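Local coordinates for uricase (Bacillus fastidiosus, PDB 4R8X), which catalyses the oxidation of urate, the first step in the breakdown of urate to (S)-allantoin, at residues V47-E52 with D107-E112; Y94-F99 with A146-A151. All coordinates share one frame; numbering follows the deposited sequence.

Interaction 1. Residues V47-E52 with D107-E112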
ATOM      1  N   VAL D  47      18.655  11.828   3.922  1.00 11.81           N
ATOM      2  CA  VAL D  47      19.683  12.867   3.883  1.00 11.62           C
ATOM      3  C   VAL D  47      19.937  13.324   2.463  1.00 12.04           C
ATOM      4  O   VAL D  47      20.009  12.505   1.549  1.00 12.73           O
ATOM      5  CB  VAL D  47      21.019  12.394   4.522  1.00 12.45           C
ATOM      6  CG1 VAL D  47      21.544  11.110   3.869  1.00 13.90           C
ATOM      7  CG2 VAL D  47      22.069  13.508   4.475  1.00 12.84           C
ATOM      8  N   ALA D  48      20.048  14.641   2.281  1.00 11.28           N
ATOM      9  CA  ALA D  48      20.406  15.223   0.997  1.00 11.22           C
ATOM     10  C   ALA D  48      21.617  16.122   1.191  1.00 11.14           C
ATOM     11  O   ALA D  48      21.634  16.946   2.114  1.00 12.16           O
ATOM     12  CB  ALA D  48      19.243  16.025   0.430  1.00 12.79           C
ATOM     13  N   LEU D  49      22.625  15.946   0.338  1.00 11.04           N
ATOM     14  CA  LEU D  49      23.808  16.807   0.344  1.00 11.46           C
ATOM     15  C   LEU D  49      23.705  17.818  -0.792  1.00 11.40           C
ATOM     16  O   LEU D  49      23.246  17.500  -1.882  1.00 12.07           O
ATOM     17  CB  LEU D  49      25.072  15.964   0.180  1.00 12.97           C
ATOM     18  CG  LEU D  49      25.266  14.787   1.134  1.00 13.60           C
ATOM     19  CD1 LEU D  49      26.681  14.254   0.991  1.00 13.99           C
ATOM     20  CD2 LEU D  49      24.979  15.164   2.581  1.00 13.78           C
ATOM     21  N   LYS D  50      24.152  19.045  -0.538  1.00 11.94           N
ATOM     22  CA  LYS D  50      24.100  20.112  -1.535  1.00 12.03           C
ATOM     23  C   LYS D  50      25.406  20.878  -1.591  1.00 13.05           C
ATOM     24  O   LYS D  50      26.123  20.994  -0.594  1.00 14.25           O
ATOM     25  CB  LYS D  50      22.989  21.110  -1.204  1.00 13.91           C
ATOM     26  CG  LYS D  50      21.585  20.535  -1.205  1.00 15.42           C
ATOM     27  CD  LYS D  50      20.572  21.569  -0.731  1.00 16.93           C
ATOM     28  CE  LYS D  50      19.160  20.991  -0.704  1.00 17.59           C
ATOM     29  NZ  LYS D  50      18.166  22.017  -0.280  1.00 18.12           N
ATOM     30  N   GLY D  51      25.697  21.416  -2.768  1.00 14.65           N
ATOM     31  CA  GLY D  51      26.831  22.303  -2.937  1.00 15.43           C
ATOM     32  C   GLY D  51      27.183  22.492  -4.392  1.00 15.21           C
ATOM     33  O   GLY D  51      27.090  21.563  -5.186  1.00 13.89           O
ATOM     34  N   GLU D  52      27.604  23.701  -4.743  1.00 17.22           N
ATOM     35  CA  GLU D  52      27.984  24.001  -6.117  1.00 17.09           C
ATOM     36  C   GLU D  52      29.092  23.073  -6.612  1.00 16.69           C
ATOM     37  O   GLU D  52      29.199  22.808  -7.809  1.00 17.09           O
ATOM     38  CB  GLU D  52      28.434  25.460  -6.238  1.00 18.17           C
ATOM     39  CG  GLU D  52      29.563  25.831  -5.284  0.52 20.35           C
ATOM     40  CD  GLU D  52      30.179  27.183  -5.595  0.25 21.78           C
ATOM     41  OE1 GLU D  52      30.206  27.570  -6.784  0.28 22.39           O
ATOM     42  OE2 GLU D  52      30.637  27.861  -4.651  0.36 22.41           O
ATOM     43  N   ASP D 107      27.979  22.608   0.812  1.00 14.89           N
ATOM     44  CA  ASP D 107      27.443  23.916   1.206  1.00 15.89           C
ATOM     45  C   ASP D 107      26.263  23.775   2.171  1.00 14.46           C
ATOM     46  O   ASP D 107      26.026  24.649   2.990  1.00 14.73           O
ATOM     47  CB  ASP D 107      26.956  24.721  -0.009  1.00 17.63           C
ATOM     48  CG  ASP D 107      28.058  25.051  -1.003  1.00 21.65           C
ATOM     49  OD1 ASP D 107      29.243  25.072  -0.620  1.00 22.20           O
ATOM     50  OD2 ASP D 107      27.721  25.315  -2.178  1.00 23.83           O
ATOM     51  N   ALA D 108      25.503  22.691   2.049  1.00 14.14           N
ATOM     52  CA  ALA D 108      24.336  22.499   2.903  1.00 12.61           C
ATOM     53  C   ALA D 108      24.008  21.021   3.003  1.00 11.88           C
ATOM     54  O   ALA D 108      24.336  20.244   2.100  1.00 13.13           O
ATOM     55  CB  ALA D 108      23.134  23.276   2.368  1.00 13.92           C
ATOM     56  N   VAL D 109      23.406  20.646   4.130  1.00 12.06           N
ATOM     57  CA  VAL D 109      22.936  19.284   4.360  1.00 11.62           C
ATOM     58  C   VAL D 109      21.517  19.310   4.916  1.00 11.11           C
ATOM     59  O   VAL D 109      21.237  20.025   5.872  1.00 12.15           O
ATOM     60  CB  VAL D 109      23.847  18.541   5.356  1.00 12.85           C
ATOM     61  CG1 VAL D 109      23.320  17.120   5.610  1.00 12.56           C
ATOM     62  CG2 VAL D 109      25.280  18.497   4.832  1.00 14.84           C
ATOM     63  N   ARG D 110      20.631  18.518   4.315  1.00 11.63           N
ATOM     64  CA  ARG D 110      19.242  18.450   4.751  1.00 11.05           C
ATOM     65  C   ARG D 110      18.914  17.064   5.268  1.00 10.90           C
ATOM     66  O   ARG D 110      19.140  16.072   4.576  1.00 12.77           O
ATOM     67  CB  ARG D 110      18.317  18.744   3.567  1.00 12.12           C
ATOM     68  CG  ARG D 110      16.828  18.709   3.896  1.00 13.40           C
ATOM     69  CD  ARG D 110      16.004  18.973   2.645  1.00 15.34           C
ATOM     70  NE  ARG D 110      14.566  19.054   2.904  1.00 15.16           N
ATOM     71  CZ  ARG D 110      13.955  20.163   3.295  1.00 15.47           C
ATOM     72  NH1 ARG D 110      14.667  21.267   3.480  1.00 15.62           N
ATOM     73  NH2 ARG D 110      12.644  20.179   3.503  1.00 16.57           N
ATOM     74  N   LEU D 111      18.381  17.004   6.478  1.00 10.28           N
ATOM     75  CA  LEU D 111      17.878  15.753   7.035  1.00 12.02           C
ATOM     76  C   LEU D 111      16.384  15.852   7.266  1.00 12.45           C
ATOM     77  O   LEU D 111      15.897  16.841   7.818  1.00 13.65           O
ATOM     78  CB  LEU D 111      18.560  15.438   8.367  1.00 14.32           C
ATOM     79  CG  LEU D 111      19.766  14.507   8.398  1.00 15.01           C
ATOM     80  CD1 LEU D 111      19.372  13.078   8.014  1.00 15.43           C
ATOM     81  CD2 LEU D 111      20.900  15.066   7.528  1.00 15.84           C
ATOM     82  N   GLU D 112      15.668  14.819   6.828  1.00 12.37           N
ATOM     83  CA  GLU D 112      14.248  14.659   7.121  1.00 13.40           C
ATOM     84  C   GLU D 112      14.076  13.351   7.878  1.00 13.52           C
ATOM     85  O   GLU D 112      14.795  12.383   7.618  1.00 15.21           O
ATOM     86  CB  GLU D 112      13.445  14.592   5.825  1.00 15.77           C
ATOM     87  CG  GLU D 112      13.525  15.857   5.003  1.00 18.61           C
ATOM     88  CD  GLU D 112      12.857  15.733   3.648  1.00 22.32           C
ATOM     89  OE1 GLU D 112      12.162  14.721   3.403  1.00 25.60           O
ATOM     90  OE2 GLU D 112      13.036  16.650   2.820  1.00 22.91           O
TER
HETATM   91  O   HOH W   1      29.725  27.558  -2.194  1.00 47.23           O
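Ala48 and Arg110 form an antiparallel hydrogen-bonded pair, with strands 47-50 and 108-112 side by side. Ala48 N reaches Arg110 O at 2.9 Å. Arg110 N returns a bond to Ala48 O. Further along, Lys50 N donates to Ala108 O. Here Asp107 and Ala108 both face Lys50, a classic beta bulge. Lys50 O therefore accepts twice: from Asp107 N at 2.8 Å, and from Ala108 N at 3.2 Å, the latter lying above the carbonyl plane.

The carboxylate of Asp107, at the bulge, reaches past Gly51 to Glu52. Asp107 OD2 accepts from Glu52 N at 3.0 Å, met from above the carboxylate plane. CG lies anti to the carbonyl carbon (chi1 -62°), which sets the carboxylate beside Gly51. Water 1 donates to Glu52 OE2 and, weakly, to Asp107 OD1, so it bridges two like charges. With an alanine in place of Asp107, Glu52 N would probably lose this acceptor and the Glu52 side chain would be freer to turn.

Apolar contacts gather on one face. Val47 CG2 lies against Leu111 CD2 at 3.6 Å. Val109 CG1 sits 4.0 Å from Leu49 CD2 and also touches Val47. On the other face, Arg110 NE donates to Glu112 OE2 at 2.9 Å, a hydrogen bond within a salt bridge, edge-on in the guanidinium plane. Lys50 and Arg110 both end at Glu149 of strand 143-153.

Strands 5-17 and 143-153 continue the sheet beyond this pair. Helices 69-82 and 88-102 come between strands 40-50 and 108-125 in the chain. They pack on the face with Val47, Leu49, Val109 and Leu111, as in a tunnelling-fold (T-fold) domain. On the opposite face Ala48 packs on Phe298 of a second subunit.

Interaction 2. Residues Y94-F99 with A146-A151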
ATOM      1  N   TYR D  94      22.369  17.790  14.814  1.00 13.69           N
ATOM      2  CA  TYR D  94      23.647  17.178  15.155  1.00 13.17           C
ATOM      3  C   TYR D  94      24.286  16.521  13.933  1.00 13.35           C
ATOM      4  O   TYR D  94      25.467  16.730  13.638  1.00 14.34           O
ATOM      5  CB  TYR D  94      23.417  16.170  16.288  1.00 14.10           C
ATOM      6  CG  TYR D  94      24.569  15.262  16.674  1.00 14.54           C
ATOM      7  CD1 TYR D  94      25.728  15.766  17.260  1.00 15.23           C
ATOM      8  CD2 TYR D  94      24.455  13.880  16.534  1.00 16.12           C
ATOM      9  CE1 TYR D  94      26.751  14.916  17.647  1.00 15.43           C
ATOM     10  CE2 TYR D  94      25.471  13.034  16.913  1.00 17.47           C
ATOM     11  CZ  TYR D  94      26.615  13.550  17.468  1.00 17.40           C
ATOM     12  OH  TYR D  94      27.623  12.697  17.853  1.00 18.44           O
ATOM     13  N   VAL D  95      23.503  15.732  13.207  1.00 12.79           N
ATOM     14  CA  VAL D  95      23.994  15.043  12.011  1.00 12.93           C
ATOM     15  C   VAL D  95      24.346  15.993  10.864  1.00 12.14           C
ATOM     16  O   VAL D  95      25.392  15.836  10.237  1.00 13.34           O
ATOM     17  CB  VAL D  95      22.997  13.961  11.542  1.00 13.95           C
ATOM     18  CG1 VAL D  95      23.401  13.382  10.183  1.00 14.75           C
ATOM     19  CG2 VAL D  95      22.892  12.848  12.584  1.00 15.27           C
ATOM     20  N   CYS D  96      23.474  16.966  10.596  1.00 12.72           N
ATOM     21  CA  CYS D  96      23.743  17.985   9.581  1.00 12.91           C
ATOM     22  C   CYS D  96      25.072  18.677   9.836  1.00 12.75           C
ATOM     23  O   CYS D  96      25.896  18.824   8.931  1.00 13.19           O
ATOM     24  CB  CYS D  96      22.646  19.051   9.596  1.00 14.67           C
ATOM     25  SG  CYS D  96      21.044  18.564   8.920  1.00 15.00           S
ATOM     26  N   GLU D  97      25.255  19.126  11.071  1.00 12.79           N
ATOM     27  CA  GLU D  97      26.472  19.860  11.412  1.00 13.20           C
ATOM     28  C   GLU D  97      27.686  18.957  11.289  1.00 14.57           C
ATOM     29  O   GLU D  97      28.745  19.387  10.825  1.00 14.76           O
ATOM     30  CB  GLU D  97      26.340  20.457  12.809  1.00 14.45           C
ATOM     31  CG  GLU D  97      25.370  21.625  12.801  1.00 15.20           C
ATOM     32  CD  GLU D  97      24.957  22.124  14.171  1.00 17.08           C
ATOM     33  OE1 GLU D  97      25.145  21.410  15.180  1.00 19.06           O
ATOM     34  OE2 GLU D  97      24.430  23.253  14.228  1.00 17.04           O
ATOM     35  N   ALA D  98      27.527  17.695  11.676  1.00 14.63           N
ATOM     36  CA  ALA D  98      28.621  16.735  11.594  1.00 14.42           C
ATOM     37  C   ALA D  98      29.046  16.494  10.143  1.00 14.29           C
ATOM     38  O   ALA D  98      30.244  16.451   9.844  1.00 13.99           O
ATOM     39  CB  ALA D  98      28.222  15.426  12.263  1.00 14.23           C
ATOM     40  N   PHE D  99      28.074  16.334   9.244  1.00 14.16           N
ATOM     41  CA  PHE D  99      28.391  16.191   7.824  1.00 14.21           C
ATOM     42  C   PHE D  99      29.196  17.401   7.332  1.00 15.17           C
ATOM     43  O   PHE D  99      30.204  17.246   6.637  1.00 15.55           O
ATOM     44  CB  PHE D  99      27.111  16.062   6.981  1.00 13.13           C
ATOM     45  CG  PHE D  99      26.623  14.649   6.771  1.00 13.47           C
ATOM     46  CD1 PHE D  99      27.374  13.731   6.063  1.00 13.77           C
ATOM     47  CD2 PHE D  99      25.368  14.271   7.223  1.00 12.26           C
ATOM     48  CE1 PHE D  99      26.902  12.445   5.839  1.00 13.66           C
ATOM     49  CE2 PHE D  99      24.881  12.992   7.001  1.00 12.13           C
ATOM     50  CZ  PHE D  99      25.655  12.073   6.315  1.00 13.79           C
ATOM     51  N   ALA D 146      10.255  15.493  11.690  1.00 11.12           N
ATOM     52  CA  ALA D 146      11.135  16.660  11.789  1.00 10.92           C
ATOM     53  C   ALA D 146      11.982  16.800  10.537  1.00 11.48           C
ATOM     54  O   ALA D 146      12.263  15.816   9.858  1.00 12.56           O
ATOM     55  CB  ALA D 146      12.018  16.569  13.034  1.00 13.88           C
ATOM     56  N   THR D 147      12.378  18.037  10.243  1.00 12.45           N
ATOM     57  CA  THR D 147      13.344  18.330   9.195  1.00 11.98           C
ATOM     58  C   THR D 147      14.302  19.367   9.729  1.00 12.29           C
ATOM     59  O   THR D 147      13.889  20.316  10.391  1.00 13.50           O
ATOM     60  CB  THR D 147      12.666  18.917   7.936  1.00 13.51           C
ATOM     61  OG1 THR D 147      11.828  17.927   7.337  1.00 15.24           O
ATOM     62  CG2 THR D 147      13.686  19.349   6.904  1.00 14.36           C
ATOM     63  N   VAL D 148      15.589  19.166   9.470  1.00 11.30           N
ATOM     64  CA  VAL D 148      16.563  20.219   9.718  1.00 11.67           C
ATOM     65  C   VAL D 148      17.482  20.340   8.522  1.00 11.70           C
ATOM     66  O   VAL D 148      18.000  19.349   8.029  1.00 12.75           O
ATOM     67  CB  VAL D 148      17.404  19.953  10.986  1.00 12.23           C
ATOM     68  CG1 VAL D 148      18.405  21.100  11.193  1.00 14.44           C
ATOM     69  CG2 VAL D 148      16.511  19.828  12.204  1.00 12.55           C
ATOM     70  N   GLU D 149      17.668  21.563   8.027  1.00 11.20           N
ATOM     71  CA  GLU D 149      18.659  21.798   6.995  1.00 12.01           C
ATOM     72  C   GLU D 149      19.622  22.867   7.498  1.00 11.89           C
ATOM     73  O   GLU D 149      19.201  23.918   7.993  1.00 12.67           O
ATOM     74  CB  GLU D 149      18.021  22.214   5.662  1.00 13.14           C
ATOM     75  CG  GLU D 149      19.037  22.363   4.531  1.00 13.94           C
ATOM     76  CD  GLU D 149      18.423  22.494   3.144  1.00 16.55           C
ATOM     77  OE1 GLU D 149      17.224  22.226   2.975  1.00 16.94           O
ATOM     78  OE2 GLU D 149      19.149  22.858   2.208  1.00 18.48           O
ATOM     79  N   VAL D 150      20.912  22.567   7.398  1.00 11.99           N
ATOM     80  CA  VAL D 150      21.951  23.479   7.842  1.00 11.86           C
ATOM     81  C   VAL D 150      22.802  23.863   6.636  1.00 12.60           C
ATOM     82  O   VAL D 150      23.159  23.007   5.828  1.00 12.14           O
ATOM     83  CB  VAL D 150      22.816  22.837   8.942  1.00 12.17           C
ATOM     84  CG1 VAL D 150      23.949  23.794   9.360  1.00 13.75           C
ATOM     85  CG2 VAL D 150      21.964  22.509  10.151  1.00 14.30           C
ATOM     86  N   ALA D 151      23.104  25.158   6.512  1.00 13.43           N
ATOM     87  CA  ALA D 151      23.971  25.661   5.454  1.00 13.97           C
ATOM     88  C   ALA D 151      25.191  26.370   6.032  1.00 14.33           C
ATOM     89  O   ALA D 151      25.155  26.922   7.132  1.00 15.06           O
ATOM     90  CB  ALA D 151      23.199  26.612   4.527  1.00 14.82           C
TER
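Cys96 lays its CB against CG2 of Val150, 3.6 Å away. This is the closest carbon-to-carbon approach between helix 94-99 and strand 146-151. The two segments run nearly in the same direction, 26° apart, with their axes 8.0 Å from each other at closest approach.

The sulfur reaches Val148, two residues earlier on the strand. With SG anti to the carbonyl carbon (chi1 -73°), the thiol of Cys96 leaves the helix toward the sheet and ends 3.3 Å from Val148 O. Cys96 SG also lies 4.3 Å from Val148 CG1. Cys96 thus spans Val148 and Val150, which both direct their side chains at the helix. Glu149 between them points away.

Val150 also uses its other methyl: Val150 CG1 comes 4.3 Å from Glu97 CG at the edge of the contact. The carboxylate of Glu97 turns back to its own helix, where OE2 is hydrogen-bonded to Gln93. From the same helix, Leu92 packs on Val148 and Leu100 on Val150, and they extend the contact along the strand. Helix 69-82 meets this helix at Val95 and Ala98.

Apolar packing carries the contact. The small buried thiol lies close to a backbone oxygen, with no hydrogen bond between the segments.

Overall arrangement
Interactions 1 and 2 lie side by side, their centres about 8 Å apart, on neighbouring strands of one sheet. Glu149 of interaction 2 ties them on the face turned from the helices: its OE1 forms a salt bridge with Arg110 NH1 at 2.8 Å, and its OE2 forms one with Lys50 NZ at 2.8 Å. On the helix face, Cys96 SG lies 3.4 Å from Val109 O and also packs on Leu111. Helix 88-102 and strand 108-125 follow each other in the chain. The segments alternate along it: 47-52, 94-99, 107-112, 146-151. Both contacts are structural and lie away from the predicted urate-binding residues Phe179, Arg196, Gln245 and Asn271.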